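Local atomic coordinates of serine-pyruvate aminotransferase (AgxT) (Sulfolobus solfataricus, PDB entry 3ZRP), a protein that probably transfers the amino group of serine to pyruvate, using pyridoxal 5'-phosphate as cofactor, as a member of the class-V aminotransferases. Residues Thr138-Arg143 with Glu288-Arg293; Asn53-Ile58 with Val229-Glu234; Ser72-Asn77 with Tyr99-Lys104. One frame throughout, in Å; residues are numbered along the deposited sequence.

Contact 1 (Thr138-Arg143 with Glu288-Arg293); sequences TSTGVR and EIVARR. With PLP (pyridoxal-5'-phosphate), chain C.
Thr140, Gly141 and Val142 meet Val290 and Ala291 where the small antiparallel pair of strands 136-137 and 142-143 makes a G1 beta bulge, Gly141 and Val142 both facing Glu137. The start of the first segment belongs to the cofactor site. Thr138 OG1 lies 2.4 Å from O3 of the pyridoxal phosphate, unusually short for a hydrogen bond, so the exact length is doubtful; either oxygen could be the donor, and Ser166 bonds to the same hydroxyl. Ser139 points its carbonyl to Tyr335 OH, and its hydroxyl bonds back to Glu137. Thr140 begins the contact proper: its CB is 4.1 Å from Val290 CG1, while its carbonyl O is 3.8 Å from Ala291 N, too far for a direct bond. One water spans that gap, donating to Thr140 O at 2.7 Å and accepting from Ala291 N at 3.1 Å, so both buried backbone groups are satisfied through it. Gly141 has a positive phi of 68°, as the first position of this bulge requires, and its carbonyl lies over the Ala291 methyl. Val142 has CG1 anti to the backbone N (chi1 167°), which leaves CG2 beside that nitrogen and 3.6 Å from Ala291 CB, the apolar pair of the contact. Arg143 turns to Glu171 in a salt bridge.

The facing segment 288-293 has no regular structure, and Arg292 folds back over it. Its NE bonds to Val290 O. Glu288, a calcium ligand in a structure of this protein though no calcium is bound here, forms a salt bridge through OE2 to Arg292 NH2 at 3.0 Å. That same NH2 also donates to Ile289 O at 2.8 Å, lying in the carbonyl plane, with the acceptor close to the guanidinium plane.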
# COMPACT_ATOMS: atom_id res chain seq x y z
N THR A 138 -11.88 -13.65 -11.56
CA THR A 138 -11.64 -12.64 -12.57
C THR A 138 -11.03 -13.22 -13.84
O THR A 138 -11.28 -12.69 -14.92
CB THR A 138 -10.69 -11.56 -11.98
OG1 THR A 138 -11.21 -11.15 -10.73
CG2 THR A 138 -10.56 -10.32 -12.93
N SER A 139 -10.28 -14.31 -13.73
CA SER A 139 -9.66 -14.89 -14.93
C SER A 139 -10.69 -15.47 -15.93
O SER A 139 -10.44 -15.48 -17.13
CB SER A 139 -8.62 -15.94 -14.59
OG SER A 139 -9.23 -17.01 -13.91
N THR A 140 -11.83 -15.92 -15.43
CA THR A 140 -12.80 -16.64 -16.28
C THR A 140 -14.18 -15.99 -16.28
O THR A 140 -15.06 -16.39 -17.05
CB THR A 140 -12.98 -18.10 -15.82
OG1 THR A 140 -13.47 -18.13 -14.48
CG2 THR A 140 -11.68 -18.91 -15.92
N GLY A 141 -14.38 -15.00 -15.41
CA GLY A 141 -15.69 -14.36 -15.23
C GLY A 141 -16.73 -15.28 -14.62
O GLY A 141 -17.92 -15.12 -14.85
N VAL A 142 -16.28 -16.23 -13.79
CA VAL A 142 -17.14 -17.24 -13.18
C VAL A 142 -17.44 -16.89 -11.73
O VAL A 142 -16.52 -16.68 -10.92
CB VAL A 142 -16.48 -18.63 -13.30
CG1 VAL A 142 -17.16 -19.65 -12.41
CG2 VAL A 142 -16.49 -19.10 -14.75
N ARG A 143 -18.73 -16.80 -11.38
CA ARG A 143 -19.17 -16.48 -10.03
C ARG A 143 -19.53 -17.79 -9.30
O ARG A 143 -20.34 -18.58 -9.79
CB ARG A 143 -20.39 -15.58 -10.04
CG ARG A 143 -20.95 -15.17 -8.66
CD ARG A 143 -22.25 -14.34 -8.75
NE ARG A 143 -23.19 -15.04 -9.61
CZ ARG A 143 -23.70 -14.59 -10.75
NH1 ARG A 143 -23.44 -13.36 -11.19
NH2 ARG A 143 -24.49 -15.40 -11.46
N GLU A 288 -18.93 -17.03 -28.17
CA GLU A 288 -19.01 -17.95 -27.03
C GLU A 288 -18.38 -17.33 -25.78
O GLU A 288 -17.29 -16.76 -25.85
CB GLU A 288 -18.30 -19.26 -27.37
CG GLU A 288 -18.55 -20.41 -26.40
CD GLU A 288 -17.78 -21.68 -26.77
OE1 GLU A 288 -17.32 -21.80 -27.92
OE2 GLU A 288 -17.65 -22.58 -25.90
N ILE A 289 -19.06 -17.47 -24.65
CA ILE A 289 -18.57 -16.98 -23.35
C ILE A 289 -17.64 -18.03 -22.69
O ILE A 289 -17.87 -19.24 -22.82
CB ILE A 289 -19.76 -16.57 -22.46
CG1 ILE A 289 -20.49 -15.37 -23.10
CG2 ILE A 289 -19.31 -16.23 -21.04
CD1 ILE A 289 -21.83 -15.01 -22.43
N VAL A 290 -16.59 -17.58 -22.01
CA VAL A 290 -15.64 -18.50 -21.35
C VAL A 290 -16.32 -19.31 -20.23
O VAL A 290 -16.19 -20.54 -20.19
CB VAL A 290 -14.41 -17.76 -20.80
CG1 VAL A 290 -13.61 -18.65 -19.84
CG2 VAL A 290 -13.52 -17.33 -21.94
N ALA A 291 -17.05 -18.64 -19.34
CA ALA A 291 -17.78 -19.31 -18.28
C ALA A 291 -18.64 -20.43 -18.86
O ALA A 291 -19.48 -20.19 -19.73
CB ALA A 291 -18.66 -18.33 -17.51
N ARG A 292 -18.43 -21.65 -18.35
CA ARG A 292 -19.10 -22.84 -18.88
C ARG A 292 -20.57 -22.93 -18.51
O ARG A 292 -21.38 -23.42 -19.29
CB ARG A 292 -18.38 -24.12 -18.44
CG ARG A 292 -16.90 -24.18 -18.77
CD ARG A 292 -16.59 -24.39 -20.26
NE ARG A 292 -16.79 -23.17 -21.04
CZ ARG A 292 -16.92 -23.13 -22.37
NH1 ARG A 292 -16.86 -24.24 -23.10
NH2 ARG A 292 -17.10 -21.95 -22.97
N ARG A 293 -20.90 -22.46 -17.32
CA ARG A 293 -22.23 -22.62 -16.76
C ARG A 293 -22.93 -21.27 -16.57
O ARG A 293 -22.49 -20.44 -15.77
CB ARG A 293 -22.11 -23.35 -15.42
CG ARG A 293 -21.53 -24.74 -15.48
CD ARG A 293 -22.63 -25.77 -15.63
NE ARG A 293 -22.07 -27.12 -15.61
CZ ARG A 293 -22.54 -28.11 -14.85
NH1 ARG A 293 -23.58 -27.93 -14.06
NH2 ARG A 293 -21.95 -29.30 -14.91
N1 PLP C . -8.67 -11.62 -6.28
C2 PLP C . -9.37 -11.32 -7.42
C2A PLP C . -10.65 -12.08 -7.70
C3 PLP C . -8.92 -10.31 -8.30
O3 PLP C . -9.59 -10.03 -9.30
C4 PLP C . -7.75 -9.60 -8.02
C4A PLP C . -7.31 -8.49 -8.98
C5 PLP C . -7.05 -9.95 -6.86
C6 PLP C . -7.52 -10.94 -5.97
C5A PLP C . -5.77 -9.28 -6.45
O4P PLP C . -5.93 -7.91 -6.07
P PLP C . -4.74 -6.86 -6.07
O1P PLP C . -5.43 -5.62 -5.60
O2P PLP C . -4.32 -6.84 -7.50
O3P PLP C . -3.75 -7.46 -5.13
O HOH W 1 -16.85 -15.54 -18.90

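Contact 2 (Asn53-Ile58 with Val229-Glu234); sequences NYQPLI and VMRGAE
Met230 carries CG anti to its own carbonyl carbon (chi1 -52°) and bends again at chi2, which lays the thioether along strand 55-58, whereas Gln55 starts with CG anti to the backbone N and then bends at chi2 (64°) toward the helix. The sulfur of Met230 is the acceptor of a weak hydrogen bond from Ile58 N, 3.4 Å from Met230 SD. The bond is long but nearly straight, at 173°. Beyond it Met230 CE sits close to Ile58 O, at 3.1 Å, a tight fit. Halfway along the chain, Met230 CG packs 4.0 Å from Leu57 CG, the two side chains crossing at about a right angle, and Met230 CB rests 3.9 Å from Pro56 O.

The Gln55 amide is held in place from its own strand: NE2 donates to Pro56 O at 2.8 Å, with that oxygen almost in the amide plane. Its OE1 then reaches Arg231 CG at 3.9 Å, the amide and guanidinium planes being almost perpendicular. The charged ends are engaged otherwise, Arg231 with Asp211 and Glu234 with Arg45.

With axes 8.6 Å apart at closest approach, helix 223-234 thus packs crosswise on an outermost strand of the seven-stranded mixed sheet of the large domain, whose strand order and single antiparallel strand, 197-202, mark the fold-type I pyridoxal phosphate enzymes.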
# COMPACT_ATOMS: atom_id res chain seq x y z
N ASN A 53 -21.79 -5.52 14.61
CA ASN A 53 -21.15 -6.70 15.21
C ASN A 53 -19.93 -7.16 14.43
O ASN A 53 -19.05 -7.85 14.97
CB ASN A 53 -22.15 -7.85 15.30
CG ASN A 53 -22.96 -7.82 16.57
OD1 ASN A 53 -23.83 -6.96 16.75
ND2 ASN A 53 -22.69 -8.77 17.45
N TYR A 54 -19.89 -6.81 13.15
CA TYR A 54 -18.80 -7.19 12.26
C TYR A 54 -17.78 -6.07 12.18
O TYR A 54 -18.15 -4.90 12.07
CB TYR A 54 -19.35 -7.56 10.89
CG TYR A 54 -19.96 -8.94 10.87
CD1 TYR A 54 -21.02 -9.28 11.73
CD2 TYR A 54 -19.49 -9.92 9.99
CE1 TYR A 54 -21.57 -10.56 11.73
CE2 TYR A 54 -20.05 -11.20 9.97
CZ TYR A 54 -21.09 -11.51 10.84
OH TYR A 54 -21.64 -12.77 10.83
N GLN A 55 -16.50 -6.42 12.23
CA GLN A 55 -15.42 -5.44 12.32
C GLN A 55 -14.76 -5.18 10.95
O GLN A 55 -14.14 -6.08 10.39
CB GLN A 55 -14.36 -5.90 13.32
CG GLN A 55 -13.13 -4.98 13.41
CD GLN A 55 -13.49 -3.60 13.94
OE1 GLN A 55 -13.82 -3.45 15.11
NE2 GLN A 55 -13.39 -2.59 13.09
N PRO A 56 -14.91 -3.95 10.41
CA PRO A 56 -14.19 -3.63 9.16
C PRO A 56 -12.72 -3.25 9.42
O PRO A 56 -12.39 -2.69 10.47
CB PRO A 56 -14.96 -2.42 8.63
CG PRO A 56 -15.47 -1.74 9.93
CD PRO A 56 -15.82 -2.88 10.83
N LEU A 57 -11.83 -3.56 8.46
CA LEU A 57 -10.46 -3.05 8.49
C LEU A 57 -10.06 -2.63 7.08
O LEU A 57 -10.43 -3.28 6.09
CB LEU A 57 -9.45 -4.09 9.01
CG LEU A 57 -9.57 -4.63 10.44
CD1 LEU A 57 -10.31 -5.96 10.43
CD2 LEU A 57 -8.23 -4.77 11.15
N ILE A 58 -9.32 -1.53 7.00
CA ILE A 58 -8.79 -1.05 5.73
C ILE A 58 -7.26 -1.03 5.87
O ILE A 58 -6.72 -0.42 6.79
CB ILE A 58 -9.40 0.33 5.40
CG1 ILE A 58 -10.92 0.16 5.17
CG2 ILE A 58 -8.70 1.00 4.21
CD1 ILE A 58 -11.69 1.51 5.10
N VAL A 229 -5.94 1.08 15.06
CA VAL A 229 -6.20 2.21 14.16
C VAL A 229 -7.66 2.26 13.73
O VAL A 229 -8.25 3.35 13.69
CB VAL A 229 -5.23 2.23 12.92
CG1 VAL A 229 -5.45 3.49 12.07
CG2 VAL A 229 -3.78 2.17 13.38
N MET A 230 -8.26 1.10 13.45
CA MET A 230 -9.66 1.00 12.98
C MET A 230 -10.67 1.30 14.08
O MET A 230 -11.60 2.09 13.86
CB MET A 230 -9.95 -0.37 12.35
CG MET A 230 -8.93 -0.78 11.25
SD MET A 230 -8.88 0.36 9.85
CE MET A 230 -7.10 0.62 9.69
N ARG A 231 -10.49 0.65 15.22
CA ARG A 231 -11.29 0.94 16.42
C ARG A 231 -11.15 2.40 16.82
O ARG A 231 -12.16 3.08 17.09
CB ARG A 231 -10.86 0.02 17.57
CG ARG A 231 -11.46 -1.37 17.46
CD ARG A 231 -10.72 -2.35 18.34
NE ARG A 231 -11.43 -3.62 18.42
CZ ARG A 231 -10.93 -4.74 18.93
NH1 ARG A 231 -9.68 -4.77 19.39
NH2 ARG A 231 -11.67 -5.84 18.94
N GLY A 232 -9.92 2.90 16.85
CA GLY A 232 -9.67 4.31 17.10
C GLY A 232 -10.51 5.21 16.22
O GLY A 232 -11.28 6.03 16.74
N ALA A 233 -10.39 5.05 14.90
CA ALA A 233 -11.11 5.88 13.92
C ALA A 233 -12.60 6.00 14.22
O ALA A 233 -13.18 7.09 14.12
CB ALA A 233 -10.91 5.36 12.50
N GLU A 234 -13.22 4.88 14.57
CA GLU A 234 -14.67 4.86 14.81
C GLU A 234 -15.04 5.54 16.13
O GLU A 234 -16.22 5.81 16.36
CB GLU A 234 -15.25 3.45 14.72
CG GLU A 234 -15.50 3.02 13.28
CD GLU A 234 -16.40 1.81 13.14
OE1 GLU A 234 -16.00 0.69 13.53
OE2 GLU A 234 -17.51 1.98 12.62

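Contact 3 (Ser72-Asn77 with Tyr99-Lys104); sequences SLLKPN and YPVNVK
Asn77 N donates to Pro100 O over 2.8 Å, the shorter and straighter of the two hydrogen bonds across the contact, with an N-H...O angle of 169°. The same carbonyl oxygen also receives a CA-H...O contact from Pro76 CA at 3.4 Å, so consecutive residues of one loop grip a single acceptor. A second polar link runs the other way: Asn102 ND2 approaches Asn77 O at 3.2 Å, a weak bond, both long and bent (128°). Apolar contact fills in beside these. Leu74 CD1 lies 4.3 Å from Val101 CG1, and that methyl also sits 4.0 Å from Lys75 O. On the more exposed side Pro76 CB faces Pro100 CG at 4.5 Å.

What sets these groups in position is mostly backbone shape. Pro100 is the centre of an inverse gamma turn, closed by Val101 N to Tyr99 O at 2.8 Å, and the turn presents Pro100 O toward the loop. The backbone angles of Pro76 and Asn77, the latter with a positive phi of 73°, are consistent with positions two and three of a type II turn from Lys75 to Asp78. Asp78 next accepts from Lys75 N through OD2. The Asn102 side chain has CG beside its backbone N, which carries the amide toward Asn77.

Further out, the backbone of Asn102 pairs with Asp78 and Ile80, joining outermost strand 102-106 to its parallel neighbour 79-83. The two strands are linked through helix 87-96, a beta-alpha-beta crossover of the large domain, and Ile80 and Ile216 pack against Leu74 and Val101. Tyr99 touches Gly218 of the second subunit.

With donor and acceptor both on the main chain, the Asn77-Pro100 bond does not rely on side-chain identity, whereas the weak amide bond from exposed Asn102 probably adds little.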
# COMPACT_ATOMS: atom_id res chain seq x y z
N SER A 72 -3.42 -14.02 9.83
CA SER A 72 -3.62 -13.47 11.18
C SER A 72 -4.55 -14.37 12.01
O SER A 72 -4.59 -14.26 13.26
CB SER A 72 -4.25 -12.07 11.11
OG SER A 72 -3.41 -11.11 10.43
N LEU A 73 -5.30 -15.23 11.32
CA LEU A 73 -6.28 -16.11 11.97
C LEU A 73 -5.81 -17.56 12.08
O LEU A 73 -6.59 -18.46 12.47
CB LEU A 73 -7.63 -16.03 11.22
CG LEU A 73 -8.26 -14.63 11.16
CD1 LEU A 73 -9.54 -14.68 10.33
CD2 LEU A 73 -8.55 -14.03 12.55
N LEU A 74 -4.54 -17.79 11.72
CA LEU A 74 -4.02 -19.15 11.56
C LEU A 74 -2.87 -19.48 12.52
O LEU A 74 -2.17 -18.59 13.02
CB LEU A 74 -3.59 -19.41 10.11
CG LEU A 74 -4.72 -19.34 9.05
CD1 LEU A 74 -4.16 -19.50 7.66
CD2 LEU A 74 -5.80 -20.39 9.32
N LYS A 75 -2.73 -20.77 12.76
CA LYS A 75 -1.70 -21.30 13.64
C LYS A 75 -0.90 -22.36 12.90
O LYS A 75 -1.38 -22.92 11.90
CB LYS A 75 -2.34 -21.87 14.92
CG LYS A 75 -2.71 -20.78 15.92
CD LYS A 75 -3.23 -21.35 17.24
CE LYS A 75 -3.32 -20.26 18.30
NZ LYS A 75 -4.07 -20.69 19.51
N PRO A 76 0.33 -22.65 13.37
CA PRO A 76 1.10 -23.64 12.60
C PRO A 76 0.33 -24.98 12.49
O PRO A 76 -0.37 -25.37 13.45
CB PRO A 76 2.39 -23.80 13.43
CG PRO A 76 2.53 -22.50 14.16
CD PRO A 76 1.09 -22.14 14.52
N ASN A 77 0.44 -25.61 11.31
CA ASN A 77 -0.20 -26.90 11.01
C ASN A 77 -1.72 -26.88 10.82
O ASN A 77 -2.34 -27.91 10.62
CB ASN A 77 0.22 -27.96 12.06
CG ASN A 77 1.73 -28.06 12.20
OD1 ASN A 77 2.44 -28.17 11.19
ND2 ASN A 77 2.23 -28.00 13.43
N TYR A 99 3.62 -20.18 4.27
CA TYR A 99 3.30 -20.31 5.68
C TYR A 99 3.27 -21.78 6.10
O TYR A 99 2.96 -22.63 5.28
CB TYR A 99 1.95 -19.63 6.00
CG TYR A 99 2.05 -18.11 5.83
CD1 TYR A 99 1.93 -17.52 4.55
CD2 TYR A 99 2.40 -17.28 6.92
CE1 TYR A 99 2.08 -16.11 4.36
CE2 TYR A 99 2.52 -15.91 6.76
CZ TYR A 99 2.39 -15.33 5.49
OH TYR A 99 2.56 -13.97 5.36
N PRO A 100 3.57 -22.07 7.38
CA PRO A 100 3.55 -23.44 7.94
C PRO A 100 2.13 -23.98 8.13
O PRO A 100 1.68 -24.22 9.27
CB PRO A 100 4.27 -23.27 9.29
CG PRO A 100 3.96 -21.86 9.69
CD PRO A 100 3.93 -21.06 8.40
N VAL A 101 1.41 -24.13 7.02
CA VAL A 101 0.03 -24.60 7.03
C VAL A 101 -0.14 -25.74 6.03
O VAL A 101 0.70 -25.94 5.16
CB VAL A 101 -1.01 -23.47 6.75
CG1 VAL A 101 -1.11 -22.53 7.93
CG2 VAL A 101 -0.70 -22.73 5.43
N ASN A 102 -1.21 -26.51 6.18
CA ASN A 102 -1.51 -27.60 5.26
C ASN A 102 -2.63 -27.19 4.33
O ASN A 102 -3.71 -26.79 4.77
CB ASN A 102 -1.91 -28.85 6.04
CG ASN A 102 -0.76 -29.40 6.88
OD1 ASN A 102 0.31 -29.72 6.37
ND2 ASN A 102 -0.99 -29.50 8.18
N VAL A 103 -2.38 -27.31 3.03
CA VAL A 103 -3.36 -26.85 2.04
C VAL A 103 -3.84 -27.95 1.10
O VAL A 103 -3.04 -28.66 0.49
CB VAL A 103 -2.78 -25.69 1.20
CG1 VAL A 103 -3.81 -25.22 0.16
CG2 VAL A 103 -2.37 -24.55 2.11
N LYS A 104 -5.15 -28.05 0.95
CA LYS A 104 -5.74 -28.86 -0.11
C LYS A 104 -6.57 -27.94 -1.02
O LYS A 104 -7.30 -27.09 -0.51
CB LYS A 104 -6.63 -29.97 0.46
CG LYS A 104 -7.27 -30.85 -0.62
CD LYS A 104 -7.67 -32.21 -0.09
CE LYS A 104 -8.50 -32.98 -1.12
NZ LYS A 104 -7.63 -33.42 -2.25

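How the contacts relate
From the N terminus, contact 2 opens first, on outermost strand 55-60. Contact 3 opens and closes while it is still open: 72-77 meets 99-104 around strand 79-83 and helix 87-96, a short loop nested within the long one. Contact 1 then opens at 138-143, before contact 2 closes on helix 223-234, and itself closes only at 288-293, so contacts 1 and 2 cross. Contacts 2 and 3 reach the same seven-stranded sheet at its two outermost strands; their nearest atoms, about 8 Å apart, belong to Leu57 and to Ser72, which precedes strand 79-83. Contact 1, with its centre 35 Å from that of contact 2, links the cofactor side to the approach to strand 301-305.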